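Local coordinates for flavin reductase domain protein, FMN-binding (Shewanella baltica, PDB 3HMZ) that binds flavin mononucleotide and is probably a flavoredoxin-like oxidoreductase that uses NAD or NADP, at residues Ile41-Ala46 and Thr68-Phe73; Leu33-Ser38 and Asp122-Ala127. All blocks are in the same frame, centred on the assembly; numbering follows the deposited sequence.

Contact 1. Residues Ile41-Ala46 and Thr68-Phe73; sequences IDNVMA and TKTREF. With FMN (flavin mononucleotide), chain B.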
loop_
_atom_site.group_PDB
_atom_site.type_symbol
_atom_site.label_atom_id
_atom_site.label_comp_id
_atom_site.label_asym_id
_atom_site.label_seq_id
_atom_site.Cartn_x
_atom_site.Cartn_y
_atom_site.Cartn_z
ATOM N N ILE A 41 -7.341 21.822 17.704
ATOM C CA ILE A 41 -6.248 22.119 16.796
ATOM C C ILE A 41 -6.214 20.972 15.777
ATOM O O ILE A 41 -6.286 19.808 16.145
ATOM C CB ILE A 41 -4.875 22.175 17.515
ATOM C CG1 ILE A 41 -4.909 23.195 18.697
ATOM C CG2 ILE A 41 -3.772 22.497 16.508
ATOM C CD1 ILE A 41 -5.139 24.626 18.231
ATOM N N ASP A 42 -6.088 21.333 14.521
ATOM C CA ASP A 42 -6.044 20.381 13.402
ATOM C C ASP A 42 -4.631 20.197 12.892
ATOM O O ASP A 42 -3.782 21.086 12.970
ATOM C CB ASP A 42 -6.937 20.901 12.259
ATOM C CG ASP A 42 -8.407 20.879 12.607
ATOM O OD1 ASP A 42 -8.853 19.914 13.229
ATOM O OD2 ASP A 42 -9.156 21.791 12.208
ATOM N N ASN A 43 -4.391 19.023 12.319
ATOM C CA ASN A 43 -3.140 18.757 11.684
ATOM C C ASN A 43 -3.322 17.779 10.529
ATOM O O ASN A 43 -4.306 17.053 10.472
ATOM C CB ASN A 43 -2.088 18.199 12.636
ATOM C CG ASN A 43 -0.680 18.418 12.143
ATOM O OD1 ASN A 43 -0.421 19.273 11.291
ATOM N ND2 ASN A 43 0.256 17.646 12.697
ATOM N N VAL A 44 -2.376 17.844 9.610
ATOM C CA VAL A 44 -2.322 16.967 8.447
ATOM C C VAL A 44 -0.833 16.589 8.236
ATOM O O VAL A 44 0.035 17.442 8.292
ATOM C CB VAL A 44 -2.866 17.667 7.164
ATOM C CG1 VAL A 44 -2.802 16.703 5.924
ATOM C CG2 VAL A 44 -4.269 18.283 7.385
HETATM N N MSE A 45 -0.583 15.314 7.943
HETATM C CA MSE A 45 0.723 14.829 7.501
HETATM C C MSE A 45 0.541 13.866 6.324
HETATM O O MSE A 45 -0.579 13.456 6.029
HETATM C CB MSE A 45 1.475 14.108 8.627
HETATM C CG MSE A 45 0.782 12.852 9.161
HETATM SE SE MSE A 45 1.857 11.850 10.385
HETATM C CE MSE A 45 2.326 10.336 9.296
ATOM N N ALA A 46 1.653 13.536 5.671
ATOM C CA ALA A 46 1.660 12.554 4.584
ATOM C C ALA A 46 2.011 11.180 5.162
ATOM O O ALA A 46 2.852 11.063 6.078
ATOM C CB ALA A 46 2.640 12.921 3.494
ATOM N N THR A 68 5.961 12.345 15.215
ATOM C CA THR A 68 4.907 13.151 14.588
ATOM C C THR A 68 3.872 13.736 15.524
ATOM O O THR A 68 3.406 13.070 16.453
ATOM C CB THR A 68 4.179 12.393 13.458
ATOM O OG1 THR A 68 3.366 11.340 13.976
ATOM C CG2 THR A 68 5.125 11.874 12.412
ATOM N N LYS A 69 3.523 14.997 15.280
ATOM C CA LYS A 69 2.468 15.654 16.046
ATOM C C LYS A 69 1.133 14.986 15.759
ATOM O O LYS A 69 0.332 14.783 16.648
ATOM C CB LYS A 69 2.414 17.162 15.771
ATOM C CG LYS A 69 1.379 17.930 16.612
ATOM C CD LYS A 69 1.609 17.842 18.128
ATOM C CE LYS A 69 2.845 18.505 18.564
ATOM N NZ LYS A 69 2.799 18.597 20.114
ATOM N N THR A 70 0.929 14.555 14.515
ATOM C CA THR A 70 -0.328 13.873 14.171
ATOM C C THR A 70 -0.559 12.611 15.013
ATOM O O THR A 70 -1.672 12.367 15.460
ATOM C CB THR A 70 -0.409 13.571 12.651
ATOM O OG1 THR A 70 -0.181 14.771 11.929
ATOM C CG2 THR A 70 -1.784 13.051 12.302
ATOM N N ARG A 71 0.504 11.835 15.253
ATOM C CA ARG A 71 0.376 10.653 16.117
ATOM C C ARG A 71 -0.142 11.041 17.512
ATOM O O ARG A 71 -1.030 10.375 18.075
ATOM C CB ARG A 71 1.703 9.943 16.232
ATOM C CG ARG A 71 1.680 8.829 17.241
ATOM C CD ARG A 71 2.934 8.067 17.190
ATOM N NE ARG A 71 3.007 7.118 18.314
ATOM C CZ ARG A 71 3.640 5.953 18.300
ATOM N NH1 ARG A 71 4.250 5.517 17.189
ATOM N NH2 ARG A 71 3.646 5.178 19.402
ATOM N N GLU A 72 0.428 12.111 18.050
ATOM C CA GLU A 72 -0.017 12.596 19.376
ATOM C C GLU A 72 -1.518 12.894 19.376
ATOM O O GLU A 72 -2.258 12.488 20.274
ATOM C CB GLU A 72 0.784 13.829 19.761
ATOM C CG GLU A 72 0.442 14.433 21.128
ATOM C CD GLU A 72 1.202 15.698 21.349
ATOM O OE1 GLU A 72 2.437 15.655 21.150
ATOM O OE2 GLU A 72 0.526 16.734 21.662
ATOM N N PHE A 73 -1.972 13.582 18.331
ATOM C CA PHE A 73 -3.389 13.922 18.217
ATOM C C PHE A 73 -4.265 12.689 18.140
ATOM O O PHE A 73 -5.365 12.660 18.716
ATOM C CB PHE A 73 -3.620 14.818 16.994
ATOM C CG PHE A 73 -3.207 16.246 17.152
ATOM C CD1 PHE A 73 -2.439 16.715 18.250
ATOM C CD2 PHE A 73 -3.556 17.162 16.154
ATOM C CE1 PHE A 73 -2.098 18.055 18.343
ATOM C CE2 PHE A 73 -3.189 18.518 16.258
ATOM C CZ PHE A 73 -2.441 18.942 17.340
HETATM N N1 FMN B . 5.588 9.483 8.399
HETATM C C2 FMN B . 5.036 8.397 9.036
HETATM O O2 FMN B . 5.061 8.349 10.265
HETATM N N3 FMN B . 4.440 7.405 8.280
HETATM C C4 FMN B . 4.404 7.426 6.920
HETATM O O4 FMN B . 3.864 6.464 6.312
HETATM C C4A FMN B . 4.990 8.531 6.282
HETATM N N5 FMN B . 4.979 8.641 4.904
HETATM C C5A FMN B . 5.367 9.803 4.253
HETATM C C6 FMN B . 5.177 9.962 2.872
HETATM C C7 FMN B . 5.586 11.117 2.214
HETATM C C7M FMN B . 5.359 11.280 0.743
HETATM C C8 FMN B . 6.201 12.135 2.949
HETATM C C8M FMN B . 6.673 13.409 2.278
HETATM C C9 FMN B . 6.372 11.966 4.316
HETATM C C9A FMN B . 5.977 10.830 5.005
HETATM N N10 FMN B . 6.127 10.657 6.378
HETATM C C10 FMN B . 5.579 9.559 7.021
HETATM C "C1'" FMN B . 6.661 11.753 7.260
HETATM C "C2'" FMN B . 5.597 12.641 7.920
HETATM O "O2'" FMN B . 4.560 13.019 6.999
HETATM C "C3'" FMN B . 6.342 13.862 8.448
HETATM O "O3'" FMN B . 7.226 13.446 9.486
HETATM C "C4'" FMN B . 5.423 15.031 8.854
HETATM O "O4'" FMN B . 6.232 16.203 8.869
HETATM C "C5'" FMN B . 4.748 14.859 10.200
HETATM O "O5'" FMN B . 4.001 16.049 10.457
HETATM P P FMN B . 3.440 16.346 11.926
HETATM O O1P FMN B . 2.912 17.765 11.805
HETATM O O2P FMN B . 2.397 15.331 12.297
HETATM O O3P FMN B . 4.593 16.250 12.891
#
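Asn43 of strand 41-55 and Thr70 of helix 69-77 meet beside the FMN phosphate and grip it from the same flank, in the flavin site of a flavin reductase-like beta-barrel domain. The phosphate is held mainly by hydrogen bonds. Asn43 ND2 gives a nearly straight bond of 2.8 Å to O1P (N-H...acceptor 173°), Lys69 N binds O3P at 2.9 Å, and O2P takes both Thr70 N and, at 2.7 Å, Thr70 OG1. The phosphate thus sits at the N-terminus of helix 69-77, whose dipole probably favours the negative charge. The Thr70 hydroxyl lies anti to its carbonyl carbon (chi1 -53°), beside its backbone N, which lets both groups reach one oxygen. Although Asn43 ND2 and Thr70 OG1 approach to 3.0 Å, their angle is poor for a mutual bond; the phosphate links them instead. Thr68 occupies the N-cap: its OG1 accepts from Arg71 N at 3.2 Å, a capping bond, and is also hydrogen-bonded to Asp65 O, which probably helps fix the turn. The Lys69 side chain, bent at chi2 and chi3, curls back to a salt bridge from NZ to Glu72 OE1. On the ribityl chain, O2' donates to Ala46 O and receives a weak bond from Ala46 N. Apolar packing fills the rest. Met45, a selenomethionine, lies between helix and flavin: its SE rests against Thr70 CB and Thr68 CG2, and a bend at its chi3 brings CE to the pyrimidine part of the isoalloxazine. Toward the start of the strand the Phe73 ring packs against Ile41 and Asn43; CE2 comes within 3.4 Å of Ile41 O and meets Asn43 CB, both obliquely. At the far end of the contact, Ile41 CG2 packs on Phe73 CZ at 3.9 Å.

Contact 2. Residues Leu33-Ser38 and Asp122-Ala127; sequences LVSARS and DLPFVA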
loop_
_atom_site.group_PDB
_atom_site.type_symbol
_atom_site.label_atom_id
_atom_site.label_comp_id
_atom_site.label_asym_id
_atom_site.label_seq_id
_atom_site.Cartn_x
_atom_site.Cartn_y
_atom_site.Cartn_z
ATOM N N LEU A 33 -3.020 11.349 2.898
ATOM C CA LEU A 33 -2.860 12.379 3.940
ATOM C C LEU A 33 -3.621 11.880 5.168
ATOM O O LEU A 33 -4.739 11.393 5.067
ATOM C CB LEU A 33 -3.375 13.753 3.512
ATOM C CG LEU A 33 -2.904 14.236 2.157
ATOM C CD1 LEU A 33 -3.587 15.580 1.872
ATOM C CD2 LEU A 33 -1.397 14.308 2.027
ATOM N N VAL A 34 -2.982 11.990 6.323
ATOM C CA VAL A 34 -3.572 11.646 7.624
ATOM C C VAL A 34 -3.895 12.968 8.307
ATOM O O VAL A 34 -3.029 13.829 8.471
ATOM C CB VAL A 34 -2.605 10.831 8.526
ATOM C CG1 VAL A 34 -3.313 10.384 9.840
ATOM C CG2 VAL A 34 -1.992 9.640 7.724
ATOM N N SER A 35 -5.159 13.161 8.651
ATOM C CA SER A 35 -5.550 14.356 9.420
ATOM C C SER A 35 -6.208 13.991 10.733
ATOM O O SER A 35 -6.878 12.956 10.861
ATOM C CB SER A 35 -6.432 15.252 8.577
ATOM O OG SER A 35 -7.625 14.579 8.222
ATOM N N ALA A 36 -6.076 14.907 11.697
ATOM C CA ALA A 36 -6.596 14.668 13.035
ATOM C C ALA A 36 -6.767 15.991 13.756
ATOM O O ALA A 36 -6.172 16.998 13.359
ATOM C CB ALA A 36 -5.659 13.695 13.837
ATOM N N ARG A 37 -7.578 15.935 14.804
ATOM C CA ARG A 37 -7.878 17.066 15.651
ATOM C C ARG A 37 -7.688 16.713 17.124
ATOM O O ARG A 37 -8.100 15.648 17.566
ATOM C CB ARG A 37 -9.324 17.448 15.429
ATOM C CG ARG A 37 -9.808 18.684 16.213
ATOM C CD ARG A 37 -11.227 18.991 15.801
ATOM N NE ARG A 37 -11.243 19.540 14.436
ATOM C CZ ARG A 37 -12.313 19.839 13.710
ATOM N NH1 ARG A 37 -13.545 19.649 14.145
ATOM N NH2 ARG A 37 -12.129 20.364 12.508
ATOM N N SER A 38 -7.109 17.640 17.876
ATOM C CA SER A 38 -6.987 17.440 19.330
ATOM C C SER A 38 -7.099 18.810 19.987
ATOM O O SER A 38 -6.380 19.742 19.602
ATOM C CB SER A 38 -5.688 16.787 19.712
ATOM O OG SER A 38 -5.691 16.495 21.127
ATOM N N ASP A 122 -16.195 15.328 14.318
ATOM C CA ASP A 122 -15.363 16.378 14.864
ATOM C C ASP A 122 -13.976 16.159 14.300
ATOM O O ASP A 122 -12.999 15.959 15.022
ATOM C CB ASP A 122 -15.382 16.315 16.392
ATOM C CG ASP A 122 -14.722 17.515 17.033
ATOM O OD1 ASP A 122 -14.638 18.598 16.403
ATOM O OD2 ASP A 122 -14.272 17.359 18.189
ATOM N N LEU A 123 -13.908 16.209 12.963
ATOM C CA LEU A 123 -12.705 15.910 12.230
ATOM C C LEU A 123 -12.433 16.864 11.084
ATOM O O LEU A 123 -13.362 17.337 10.457
ATOM C CB LEU A 123 -12.788 14.499 11.606
ATOM C CG LEU A 123 -12.666 13.311 12.564
ATOM C CD1 LEU A 123 -13.126 11.993 11.941
ATOM C CD2 LEU A 123 -11.270 13.257 13.155
ATOM N N PRO A 124 -11.144 17.082 10.788
ATOM C CA PRO A 124 -10.761 17.877 9.624
ATOM C C PRO A 124 -10.567 16.992 8.391
ATOM O O PRO A 124 -9.873 15.966 8.468
ATOM C CB PRO A 124 -9.422 18.469 10.042
ATOM C CG PRO A 124 -8.816 17.427 10.954
ATOM C CD PRO A 124 -9.950 16.688 11.568
ATOM N N PHE A 125 -11.191 17.385 7.292
ATOM C CA PHE A 125 -11.055 16.727 6.001
ATOM C C PHE A 125 -10.307 17.702 5.061
ATOM O O PHE A 125 -10.565 18.925 5.097
ATOM C CB PHE A 125 -12.419 16.418 5.410
ATOM C CG PHE A 125 -13.190 15.365 6.160
ATOM C CD1 PHE A 125 -13.825 15.651 7.353
ATOM C CD2 PHE A 125 -13.282 14.087 5.659
ATOM C CE1 PHE A 125 -14.543 14.658 8.023
ATOM C CE2 PHE A 125 -14.018 13.118 6.294
ATOM C CZ PHE A 125 -14.654 13.409 7.510
ATOM N N VAL A 126 -9.434 17.179 4.205
ATOM C CA VAL A 126 -8.642 18.012 3.305
ATOM C C VAL A 126 -9.379 18.246 1.989
ATOM O O VAL A 126 -9.693 17.310 1.265
ATOM C CB VAL A 126 -7.229 17.447 3.089
ATOM C CG1 VAL A 126 -6.433 18.322 2.121
ATOM C CG2 VAL A 126 -6.484 17.231 4.456
ATOM N N ALA A 127 -9.657 19.502 1.684
ATOM C CA ALA A 127 -10.269 19.882 0.410
ATOM C C ALA A 127 -9.369 19.527 -0.771
ATOM O O ALA A 127 -8.146 19.626 -0.666
ATOM C CB ALA A 127 -10.568 21.410 0.361
#
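Arg37, Pro124 and Ser35 bury the most surface in this contact, where a largely irregular segment, 122-127, whose residues 125-126 pair with strand 115-116, runs roughly antiparallel to segment 33-38 of barrel strand 32-38 and is joined to it through side chains. Arg37 reaches over the segment, its chain extended until the bend at chi3 turns the guanidinium across the backbone of Leu123. NH1 makes a 2.7 Å salt bridge to Asp122 OD1; OD1 lies in the guanidinium plane, whereas NH1 approaches it from the anti side, 34° out of the carboxylate plane. The two flat groups are turned 65° apart. Leu123 C lies over one guanidinium face, offset toward the rim. Asp42 and Glu117 also form salt bridges with Arg37, so that three carboxylates surround one charge and probably restrict the guanidinium's rotation. Pro124 points its ring at the strand: CG approaches Ala36 O to 3.6 Å, and CD packs on Arg37 CB. Beyond it, Leu33 CD1 touches Val126 CG1, the side chains crossing at about a right angle. The Ser35 hydroxyl, also bonded to Gln83, donates from OG to Pro124 O at 2.7 Å, arriving 26° from the carbonyl plane.

How the contacts relate
Both contacts are largely buried and use neighbouring antiparallel strands of one sheet, 32-38 and 41-55, which follow each other in the chain; contact 1 is nested within the loop that contact 2 closes. Contact 1 sets strand against helix with the cofactor phosphate bound by both, whereas contact 2 brings a largely irregular segment to the sheet without any ligand. No hydrogen bond joins the two segments of contact 1 directly, whereas contact 2 has a salt bridge and a hydroxyl-carbonyl bond. They meet directly in a salt bridge of 2.7 Å between Asp42 OD1 and Arg37 NE, and Met45 O probably accepts from Val34 N. Exposed residues mark the edges: Ile41 in contact 1, Asp122 in contact 2.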